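Local coordinates for hypothetical protein PH1789 (Pyrococcus horikoshii, PDB 1WR2), which is of unknown function but carries an ATP-grasp domain, a fold of mixed helices and antiparallel sheets, at residues Q27-A31 / Y32-V36; V156-E160 / K161-K165; A189-D192 / M193-V197; D202-K205 / D206-E210. One frame throughout, in Å; residues are numbered along the deposited sequence.

Contact 1: residues Q27-A31 / Y32-V36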
loop_
_atom_site.group_PDB
_atom_site.type_symbol
_atom_site.label_atom_id
_atom_site.label_comp_id
_atom_site.label_asym_id
_atom_site.label_seq_id
_atom_site.Cartn_x
_atom_site.Cartn_y
_atom_site.Cartn_z
ATOM N N GLN A 27 -2.001 -2.036 8.502
ATOM C CA GLN A 27 -2.045 -1.919 9.952
ATOM C C GLN A 27 -0.632 -1.550 10.406
ATOM O O GLN A 27 -0.451 -0.734 11.303
ATOM C CB GLN A 27 -2.466 -3.245 10.585
ATOM C CG GLN A 27 -3.967 -3.512 10.541
ATOM C CD GLN A 27 -4.318 -4.906 11.028
ATOM O OE1 GLN A 27 -4.221 -5.883 10.281
ATOM N NE2 GLN A 27 -4.707 -5.011 12.293
ATOM N N VAL A 28 0.373 -2.161 9.783
ATOM C CA VAL A 28 1.755 -1.855 10.133
ATOM C C VAL A 28 2.037 -0.394 9.784
ATOM O O VAL A 28 2.638 0.346 10.568
ATOM C CB VAL A 28 2.739 -2.755 9.364
ATOM C CG1 VAL A 28 4.172 -2.322 9.646
ATOM C CG2 VAL A 28 2.537 -4.207 9.769
ATOM N N LEU A 29 1.582 0.021 8.608
ATOM C CA LEU A 29 1.790 1.384 8.153
ATOM C C LEU A 29 1.127 2.402 9.077
ATOM O O LEU A 29 1.759 3.382 9.473
ATOM C CB LEU A 29 1.279 1.545 6.718
ATOM C CG LEU A 29 1.916 0.605 5.678
ATOM C CD1 LEU A 29 1.405 0.960 4.286
ATOM C CD2 LEU A 29 3.426 0.728 5.709
ATOM N N LYS A 30 -0.134 2.169 9.432
ATOM C CA LYS A 30 -0.842 3.085 10.319
ATOM C C LYS A 30 -0.163 3.210 11.684
ATOM O O LYS A 30 -0.139 4.291 12.275
ATOM C CB LYS A 30 -2.297 2.635 10.510
ATOM C CG LYS A 30 -3.177 2.860 9.288
ATOM C CD LYS A 30 -4.647 2.554 9.565
ATOM C CE LYS A 30 -4.873 1.085 9.857
ATOM N NZ LYS A 30 -6.322 0.797 10.030
ATOM N N ALA A 31 0.388 2.105 12.176
ATOM C CA ALA A 31 1.057 2.088 13.470
ATOM C C ALA A 31 2.211 3.082 13.504
ATOM O O ALA A 31 2.695 3.449 14.579
ATOM C CB ALA A 31 1.567 0.682 13.774
ATOM N N TYR A 32 2.652 3.514 12.321
ATOM C CA TYR A 32 3.743 4.472 12.214
ATOM C C TYR A 32 3.262 5.824 11.690
ATOM O O TYR A 32 4.051 6.657 11.244
ATOM C CB TYR A 32 4.860 3.896 11.336
ATOM C CG TYR A 32 5.802 2.994 12.107
ATOM C CD1 TYR A 32 6.981 3.495 12.654
ATOM C CD2 TYR A 32 5.488 1.655 12.340
ATOM C CE1 TYR A 32 7.823 2.683 13.419
ATOM C CE2 TYR A 32 6.321 0.839 13.103
ATOM C CZ TYR A 32 7.488 1.365 13.638
ATOM O OH TYR A 32 8.321 0.568 14.385
ATOM N N GLY A 33 1.952 6.028 11.738
ATOM C CA GLY A 33 1.383 7.295 11.318
ATOM C C GLY A 33 1.339 7.630 9.844
ATOM O O GLY A 33 1.064 8.775 9.494
ATOM N N LEU A 34 1.611 6.656 8.981
ATOM C CA LEU A 34 1.570 6.874 7.536
ATOM C C LEU A 34 0.130 7.140 7.105
ATOM O O LEU A 34 -0.804 6.646 7.724
ATOM C CB LEU A 34 2.133 5.646 6.810
ATOM C CG LEU A 34 3.661 5.584 6.824
ATOM C CD1 LEU A 34 4.157 4.177 6.545
ATOM C CD2 LEU A 34 4.181 6.574 5.777
ATOM N N PRO A 35 -0.064 7.918 6.025
ATOM C CA PRO A 35 -1.405 8.248 5.532
ATOM C C PRO A 35 -2.197 7.137 4.854
ATOM O O PRO A 35 -2.174 7.006 3.635
ATOM C CB PRO A 35 -1.140 9.406 4.586
ATOM C CG PRO A 35 0.164 8.999 3.966
ATOM C CD PRO A 35 0.967 8.549 5.182
ATOM N N VAL A 36 -2.895 6.346 5.654
ATOM C CA VAL A 36 -3.731 5.267 5.141
ATOM C C VAL A 36 -5.168 5.619 5.512
ATOM O O VAL A 36 -5.491 5.744 6.691
ATOM C CB VAL A 36 -3.387 3.922 5.800
ATOM C CG1 VAL A 36 -4.346 2.846 5.303
ATOM C CG2 VAL A 36 -1.937 3.550 5.509
#
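Leu29 O takes the amide of Tyr32 (N to O 3.0 Å) and, more weakly, that of Leu34, while Gly33 N reaches Lys30 O at 2.8 Å and closes a type I beta turn over Lys30-Gly33 as helix 22-30 runs out. Both of the firm bonds come in from above the carbonyl planes rather than within them. Gly33 then takes a positive phi of 73°, a value glycine adopts readily, and the chain turns back along the helix. Leu34 lies obliquely against Leu29, methyl on methyl, with CD1 3.6 Å from Leu29 CD2; its CB also rests against Leu29 O. Two residues on, Val36 crosses the Lys30 chain at about a right angle so that its CB lies 3.7 Å from Lys30 CG; its CG2, set beside its own backbone N, also approaches Leu29 CB at 4.0 Å. The edge of the Tyr32 ring meets the helix instead, CD2 lying 3.6 Å from Val28 O near the ring plane, and the Tyr32 hydroxyl is hydrogen-bonded to Asp203. Between the two segments the hydrogen bonds are all backbone to backbone: amides of the turn occupy the carbonyls of Leu29 and Lys30, and the returning loop adds an aliphatic seam in which the methylenes of Lys30 serve as apolar surface.

Contact 2: residues V156-E160 / K161-K165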
loop_
_atom_site.group_PDB
_atom_site.type_symbol
_atom_site.label_atom_id
_atom_site.label_comp_id
_atom_site.label_asym_id
_atom_site.label_seq_id
_atom_site.Cartn_x
_atom_site.Cartn_y
_atom_site.Cartn_z
ATOM N N VAL A 156 18.688 2.775 4.596
ATOM C CA VAL A 156 17.883 3.067 5.771
ATOM C C VAL A 156 18.784 2.889 7.000
ATOM O O VAL A 156 19.566 1.946 7.063
ATOM C CB VAL A 156 16.686 2.091 5.851
ATOM C CG1 VAL A 156 15.904 2.309 7.136
ATOM C CG2 VAL A 156 15.790 2.285 4.634
ATOM N N PRO A 157 18.682 3.787 7.995
ATOM C CA PRO A 157 17.810 4.959 8.102
ATOM C C PRO A 157 18.310 6.158 7.311
ATOM O O PRO A 157 19.515 6.367 7.167
ATOM C CB PRO A 157 17.798 5.233 9.599
ATOM C CG PRO A 157 19.225 4.937 9.962
ATOM C CD PRO A 157 19.489 3.631 9.224
ATOM N N ILE A 158 17.376 6.951 6.803
ATOM C CA ILE A 158 17.732 8.135 6.036
ATOM C C ILE A 158 17.435 9.379 6.865
ATOM O O ILE A 158 16.638 9.336 7.801
ATOM C CB ILE A 158 16.919 8.230 4.724
ATOM C CG1 ILE A 158 15.426 8.364 5.049
ATOM C CG2 ILE A 158 17.172 6.997 3.859
ATOM C CD1 ILE A 158 14.532 8.514 3.832
ATOM N N THR A 159 18.084 10.483 6.516
ATOM C CA THR A 159 17.861 11.743 7.203
ATOM C C THR A 159 16.927 12.549 6.321
ATOM O O THR A 159 16.647 12.153 5.185
ATOM C CB THR A 159 19.184 12.507 7.396
ATOM O OG1 THR A 159 19.830 12.665 6.128
ATOM C CG2 THR A 159 20.107 11.736 8.334
ATOM N N GLU A 160 16.427 13.668 6.832
ATOM C CA GLU A 160 15.532 14.488 6.032
ATOM C C GLU A 160 16.275 14.983 4.802
ATOM O O GLU A 160 15.677 15.178 3.743
ATOM C CB GLU A 160 15.005 15.682 6.829
ATOM C CG GLU A 160 14.117 16.573 5.981
ATOM C CD GLU A 160 13.517 17.722 6.749
ATOM O OE1 GLU A 160 12.811 18.539 6.122
ATOM O OE2 GLU A 160 13.744 17.809 7.974
ATOM N N LYS A 161 17.580 15.192 4.947
ATOM C CA LYS A 161 18.404 15.644 3.826
ATOM C C LYS A 161 18.355 14.581 2.731
ATOM O O LYS A 161 18.168 14.901 1.552
ATOM C CB LYS A 161 19.853 15.858 4.271
ATOM C CG LYS A 161 20.834 16.055 3.119
ATOM C CD LYS A 161 22.271 16.161 3.615
ATOM C CE LYS A 161 22.443 17.350 4.552
ATOM N NZ LYS A 161 22.127 18.639 3.872
ATOM N N ASP A 162 18.532 13.321 3.128
ATOM C CA ASP A 162 18.484 12.207 2.183
ATOM C C ASP A 162 17.146 12.211 1.448
ATOM O O ASP A 162 17.094 12.105 0.215
ATOM C CB ASP A 162 18.627 10.864 2.906
ATOM C CG ASP A 162 20.014 10.637 3.470
ATOM O OD1 ASP A 162 20.997 11.144 2.887
ATOM O OD2 ASP A 162 20.119 9.926 4.492
ATOM N N ALA A 163 16.070 12.338 2.222
ATOM C CA ALA A 163 14.708 12.342 1.689
ATOM C C ALA A 163 14.442 13.430 0.659
ATOM O O ALA A 163 13.927 13.152 -0.423
ATOM C CB ALA A 163 13.708 12.461 2.831
ATOM N N ARG A 164 14.776 14.673 0.986
ATOM C CA ARG A 164 14.538 15.769 0.046
ATOM C C ARG A 164 15.438 15.616 -1.169
ATOM O O ARG A 164 15.042 15.912 -2.296
ATOM C CB ARG A 164 14.789 17.122 0.724
ATOM C CG ARG A 164 13.802 17.406 1.832
ATOM C CD ARG A 164 14.031 18.738 2.517
ATOM N NE ARG A 164 13.035 18.917 3.566
ATOM C CZ ARG A 164 11.736 19.101 3.340
ATOM N NH1 ARG A 164 11.272 19.149 2.096
ATOM N NH2 ARG A 164 10.897 19.197 4.363
ATOM N N LYS A 165 16.646 15.125 -0.927
ATOM C CA LYS A 165 17.619 14.925 -1.979
ATOM C C LYS A 165 17.194 13.815 -2.953
ATOM O O LYS A 165 17.185 14.026 -4.165
ATOM C CB LYS A 165 18.973 14.605 -1.343
ATOM C CG LYS A 165 20.173 14.674 -2.275
ATOM C CD LYS A 165 21.462 14.514 -1.468
ATOM C CE LYS A 165 22.696 14.400 -2.352
ATOM N NZ LYS A 165 23.919 14.160 -1.537
#
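A capping box opens helix 160-168: Thr159, at the N-cap, and Asp162 exchange bonds between side chain and backbone. Thr159 N gives to Asp162 OD2 at 2.9 Å, nearly straight but from above the carboxylate plane, and Asp162 N returns a weak bond to Thr159 OG1. That hydroxyl sits between the backbone N and the carbonyl carbon of Thr159 (chi1 55°), which turns it toward the first turn of the helix. Regular helical bonding starts with Ala163 N on Thr159 O at 3.0 Å. Across the first turn, Glu160 and Arg164 lie side by side and point the same way. Both NE (2.6 Å) and NH2 (2.7 Å) of Arg164 close on the single oxygen Glu160 OE1, which lies at the edge of the guanidinium, near its plane; the carboxylate is turned 49° from that plane. Beneath the cap, Ile158 CB rests on Asp162 CB at 3.6 Å, and Ile158 CD1 lies 4.2 Å from Ala163 CB. The loop enters from strand 152-155 through a cis peptide before Pro157. Ile158 packs on Ile136 of strand 133-140 and gives its amide to Ser198 OG, while Arg164 touches Val191, Ser198 and Val191 both belonging to helix 187-203.

Contact 3: residues A189-D192 / M193-V197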
loop_
_atom_site.group_PDB
_atom_site.type_symbol
_atom_site.label_atom_id
_atom_site.label_comp_id
_atom_site.label_asym_id
_atom_site.label_seq_id
_atom_site.Cartn_x
_atom_site.Cartn_y
_atom_site.Cartn_z
ATOM N N ALA A 189 5.015 16.349 2.055
ATOM C CA ALA A 189 4.230 15.177 2.396
ATOM C C ALA A 189 5.026 13.939 1.982
ATOM O O ALA A 189 5.065 12.938 2.694
ATOM C CB ALA A 189 2.891 15.216 1.671
ATOM N N ILE A 190 5.674 14.011 0.828
ATOM C CA ILE A 190 6.468 12.877 0.376
ATOM C C ILE A 190 7.636 12.678 1.328
ATOM O O ILE A 190 7.945 11.557 1.715
ATOM C CB ILE A 190 7.009 13.092 -1.034
ATOM C CG1 ILE A 190 5.847 13.341 -1.997
ATOM C CG2 ILE A 190 7.805 11.866 -1.464
ATOM C CD1 ILE A 190 6.270 13.676 -3.401
ATOM N N VAL A 191 8.286 13.774 1.703
ATOM C CA VAL A 191 9.416 13.700 2.617
ATOM C C VAL A 191 9.004 13.038 3.928
ATOM O O VAL A 191 9.747 12.234 4.491
ATOM C CB VAL A 191 9.971 15.109 2.918
ATOM C CG1 VAL A 191 10.972 15.044 4.053
ATOM C CG2 VAL A 191 10.618 15.684 1.669
ATOM N N ASP A 192 7.815 13.379 4.413
ATOM C CA ASP A 192 7.322 12.805 5.656
ATOM C C ASP A 192 7.099 11.293 5.511
ATOM O O ASP A 192 7.422 10.525 6.423
ATOM C CB ASP A 192 6.023 13.497 6.082
ATOM C CG ASP A 192 5.563 13.074 7.471
ATOM O OD1 ASP A 192 6.339 13.248 8.439
ATOM O OD2 ASP A 192 4.429 12.569 7.592
ATOM N N MET A 193 6.567 10.860 4.370
ATOM C CA MET A 193 6.343 9.430 4.158
ATOM C C MET A 193 7.650 8.660 4.122
ATOM O O MET A 193 7.771 7.599 4.725
ATOM C CB MET A 193 5.588 9.174 2.865
ATOM C CG MET A 193 4.088 9.298 3.002
ATOM S SD MET A 193 3.265 8.693 1.520
ATOM C CE MET A 193 3.459 10.127 0.452
ATOM N N LEU A 194 8.636 9.197 3.414
ATOM C CA LEU A 194 9.932 8.541 3.325
ATOM C C LEU A 194 10.569 8.372 4.709
ATOM O O LEU A 194 11.145 7.324 5.014
ATOM C CB LEU A 194 10.863 9.343 2.402
ATOM C CG LEU A 194 10.634 9.234 0.887
ATOM C CD1 LEU A 194 11.449 10.322 0.170
ATOM C CD2 LEU A 194 11.035 7.824 0.401
ATOM N N LEU A 195 10.471 9.402 5.546
ATOM C CA LEU A 195 11.061 9.332 6.885
ATOM C C LEU A 195 10.313 8.335 7.766
ATOM O O LEU A 195 10.922 7.612 8.548
ATOM C CB LEU A 195 11.075 10.717 7.548
ATOM C CG LEU A 195 11.985 11.782 6.918
ATOM C CD1 LEU A 195 11.840 13.078 7.700
ATOM C CD2 LEU A 195 13.446 11.321 6.924
ATOM N N LYS A 196 8.991 8.298 7.641
ATOM C CA LYS A 196 8.203 7.361 8.425
ATOM C C LYS A 196 8.486 5.929 7.978
ATOM O O LYS A 196 8.601 5.026 8.803
ATOM C CB LYS A 196 6.709 7.701 8.316
ATOM C CG LYS A 196 6.312 8.892 9.203
ATOM C CD LYS A 196 4.854 9.302 9.040
ATOM C CE LYS A 196 4.478 10.342 10.102
ATOM N NZ LYS A 196 3.311 11.168 9.697
ATOM N N VAL A 197 8.611 5.702 6.675
ATOM C CA VAL A 197 8.922 4.346 6.223
ATOM C C VAL A 197 10.308 3.951 6.705
ATOM O O VAL A 197 10.539 2.810 7.112
ATOM C CB VAL A 197 8.883 4.232 4.678
ATOM C CG1 VAL A 197 9.451 2.876 4.237
ATOM C CG2 VAL A 197 7.452 4.387 4.194
#
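Asp192 and Lys196, one turn apart on helix 187-203, form a salt bridge with Lys196 NZ 2.8 Å from Asp192 OD2. The ammonium meets that oxygen on its syn lone pair, the side of the other carboxylate oxygen. Asp192 sends CG anti to its backbone N (chi1 -172°), tilting the carboxylate along the helix toward the next turn, and the extended Lys196 chain crosses it obliquely, CE passing 3.4 Å from OD2. NZ has a second, weak bond to Gly33 O, so the lysine also ties the helix to the turn after helix 22-30. Backbone bonds run from each residue to the fourth before it: Met193 N to Ala189 O, Leu194 N to Ile190 O at 3.0 Å, Leu195 N to Val191 O, and Lys196 N to Asp192 O. The apolar contacts follow the same spacing but are looser. Ile190 CG2 stands 4.3 Å from Leu194 CD1, and Val191 CG1 4.2 Å from Leu195 CD1. Leu195 CG comes closer to the backbone, 3.3 Å from Val191 O. Met193 bends at its last torsion (chi3 -80°), which brings CE back to 3.9 Å from Ala189 O. Ile190, Met193, Leu194 and Val197 face the six-stranded antiparallel sheet, touching strands 133-140 and 208-218. This i to i+4 spacing, with apolar side chains toward the sheet and an ion pair at a partly exposed face, is that of an amphipathic alpha helix laid on a sheet.

Contact 4: residues D202-K205 / D206-E210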
loop_
_atom_site.group_PDB
_atom_site.type_symbol
_atom_site.label_atom_id
_atom_site.label_comp_id
_atom_site.label_asym_id
_atom_site.label_seq_id
_atom_site.Cartn_x
_atom_site.Cartn_y
_atom_site.Cartn_z
ATOM N N ASP A 202 13.661 0.618 9.914
ATOM C CA ASP A 202 14.802 0.555 10.820
ATOM C C ASP A 202 14.371 -0.197 12.090
ATOM O O ASP A 202 15.058 -1.104 12.554
ATOM C CB ASP A 202 15.279 1.978 11.135
ATOM C CG ASP A 202 16.630 2.011 11.842
ATOM O OD1 ASP A 202 17.513 1.205 11.497
ATOM O OD2 ASP A 202 16.812 2.865 12.732
ATOM N N ASP A 203 13.212 0.165 12.629
ATOM C CA ASP A 203 12.680 -0.485 13.825
ATOM C C ASP A 203 12.455 -1.972 13.626
ATOM O O ASP A 203 12.813 -2.791 14.478
ATOM C CB ASP A 203 11.343 0.135 14.211
ATOM C CG ASP A 203 11.498 1.382 15.024
ATOM O OD1 ASP A 203 12.626 1.914 15.090
ATOM O OD2 ASP A 203 10.487 1.830 15.591
ATOM N N LEU A 204 11.858 -2.311 12.489
ATOM C CA LEU A 204 11.523 -3.689 12.177
ATOM C C LEU A 204 12.479 -4.384 11.218
ATOM O O LEU A 204 12.089 -5.344 10.554
ATOM C CB LEU A 204 10.111 -3.729 11.593
ATOM C CG LEU A 204 9.046 -2.918 12.340
ATOM C CD1 LEU A 204 7.794 -2.824 11.480
ATOM C CD2 LEU A 204 8.738 -3.558 13.684
ATOM N N LYS A 205 13.726 -3.924 11.144
ATOM C CA LYS A 205 14.674 -4.536 10.219
ATOM C C LYS A 205 14.850 -6.050 10.338
ATOM O O LYS A 205 15.193 -6.712 9.355
ATOM C CB LYS A 205 16.041 -3.842 10.292
ATOM C CG LYS A 205 16.694 -3.790 11.653
ATOM C CD LYS A 205 18.089 -3.190 11.517
ATOM C CE LYS A 205 18.678 -2.809 12.866
ATOM N NZ LYS A 205 17.935 -1.671 13.493
ATOM N N ASP A 206 14.611 -6.615 11.517
ATOM C CA ASP A 206 14.753 -8.062 11.665
ATOM C C ASP A 206 13.480 -8.792 11.245
ATOM O O ASP A 206 13.479 -10.014 11.069
ATOM C CB ASP A 206 15.101 -8.427 13.110
ATOM C CG ASP A 206 16.529 -8.073 13.467
ATOM O OD1 ASP A 206 17.447 -8.517 12.745
ATOM O OD2 ASP A 206 16.734 -7.353 14.468
ATOM N N TYR A 207 12.401 -8.035 11.075
ATOM C CA TYR A 207 11.116 -8.600 10.683
ATOM C C TYR A 207 10.832 -8.548 9.186
ATOM O O TYR A 207 10.476 -9.557 8.573
ATOM C CB TYR A 207 9.979 -7.871 11.398
ATOM C CG TYR A 207 9.938 -8.078 12.891
ATOM C CD1 TYR A 207 9.615 -9.322 13.435
ATOM C CD2 TYR A 207 10.218 -7.029 13.763
ATOM C CE1 TYR A 207 9.570 -9.513 14.811
ATOM C CE2 TYR A 207 10.178 -7.209 15.140
ATOM C CZ TYR A 207 9.853 -8.451 15.658
ATOM O OH TYR A 207 9.813 -8.628 17.022
ATOM N N ILE A 208 10.986 -7.357 8.614
ATOM C CA ILE A 208 10.698 -7.116 7.203
ATOM C C ILE A 208 11.827 -7.381 6.205
ATOM O O ILE A 208 12.945 -6.889 6.358
ATOM C CB ILE A 208 10.208 -5.663 7.021
ATOM C CG1 ILE A 208 9.021 -5.416 7.949
ATOM C CG2 ILE A 208 9.834 -5.394 5.557
ATOM C CD1 ILE A 208 8.690 -3.956 8.143
ATOM N N LYS A 209 11.519 -8.174 5.184
ATOM C CA LYS A 209 12.480 -8.483 4.129
ATOM C C LYS A 209 12.368 -7.371 3.089
ATOM O O LYS A 209 13.367 -6.752 2.709
ATOM C CB LYS A 209 12.141 -9.830 3.492
ATOM C CG LYS A 209 13.060 -10.259 2.363
ATOM C CD LYS A 209 12.638 -11.634 1.832
ATOM C CE LYS A 209 13.575 -12.150 0.746
ATOM N NZ LYS A 209 13.540 -11.287 -0.464
ATOM N N GLU A 210 11.143 -7.121 2.632
ATOM C CA GLU A 210 10.896 -6.075 1.648
ATOM C C GLU A 210 9.461 -5.569 1.709
ATOM O O GLU A 210 8.587 -6.204 2.293
ATOM C CB GLU A 210 11.230 -6.574 0.236
ATOM C CG GLU A 210 10.625 -7.917 -0.120
ATOM C CD GLU A 210 11.080 -8.417 -1.474
ATOM O OE1 GLU A 210 12.306 -8.503 -1.704
ATOM O OE2 GLU A 210 10.210 -8.728 -2.309
HETATM O O HOH W 1 16.547 -4.224 15.381
#
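Leu204 O is gripped by two successive amides, Tyr207 N at 2.8 Å and Ile208 N at 3.0 Å, where the chain leaves helix 187-203. The Ile208 bond is nearly straight and runs almost in line with the carbonyl, whereas Tyr207 N stands well above the carbonyl plane, so the two donors approach this oxygen from different directions. Leu204 is also the centre of the apolar contact. Its CD1 meets Ile208 CD1 at 3.6 Å, and CD2 lies 3.8 Å from Tyr207 CD2, an oblique approach to the ring; the ring edge itself is turned to Leu204 CA. Ile208 carries CG1 beside its backbone N (chi1 -55°), and the extended chain beyond it (chi2 164°) carries CD1 to 3.7 Å from Leu204 CB. On the outer side, Lys205 bends at its last torsion and brings NZ to Asp202 O at 3.1 Å, with a longer salt bridge to Asp202 OD1. A water 3.3 Å from Asp206 OD2 donates to that oxygen and accepts a weak bond from Lys205 NZ, linking the two opposite charges indirectly. Beyond the turn the chain enters strand 208-218, where Lys209 and Glu210 both face Ile233 in a classic beta bulge, and Ile208 packs on Leu234 of strand 225-234. Helix 3-14 packs on Leu204 and Tyr207, Ile9 touching both, with Val6 and Glu10 also against the tyrosine.

Overall arrangement
Helix 187-203 is the common element: contact 3 lies within it, contact 4 begins on its last residues, and contacts 1 and 2 pack against it. Contact 1 meets contact 3, centres 11 Å apart, where Leu34 CD2 packs on Lys196 CB at 3.8 Å. It also reaches contact 4 through Val28 CG1, 4.1 Å from Leu204 CD1. Contact 2 is the closer neighbour of contact 3, at 9 Å between centres, with Thr159 O against Leu195 CD2; Pro157 CD also touches Asp202 OD1 of contact 4. Contacts 1 and 2 do not touch, their nearest atoms being about 10 Å apart. All four belong to the ATP-grasp domain.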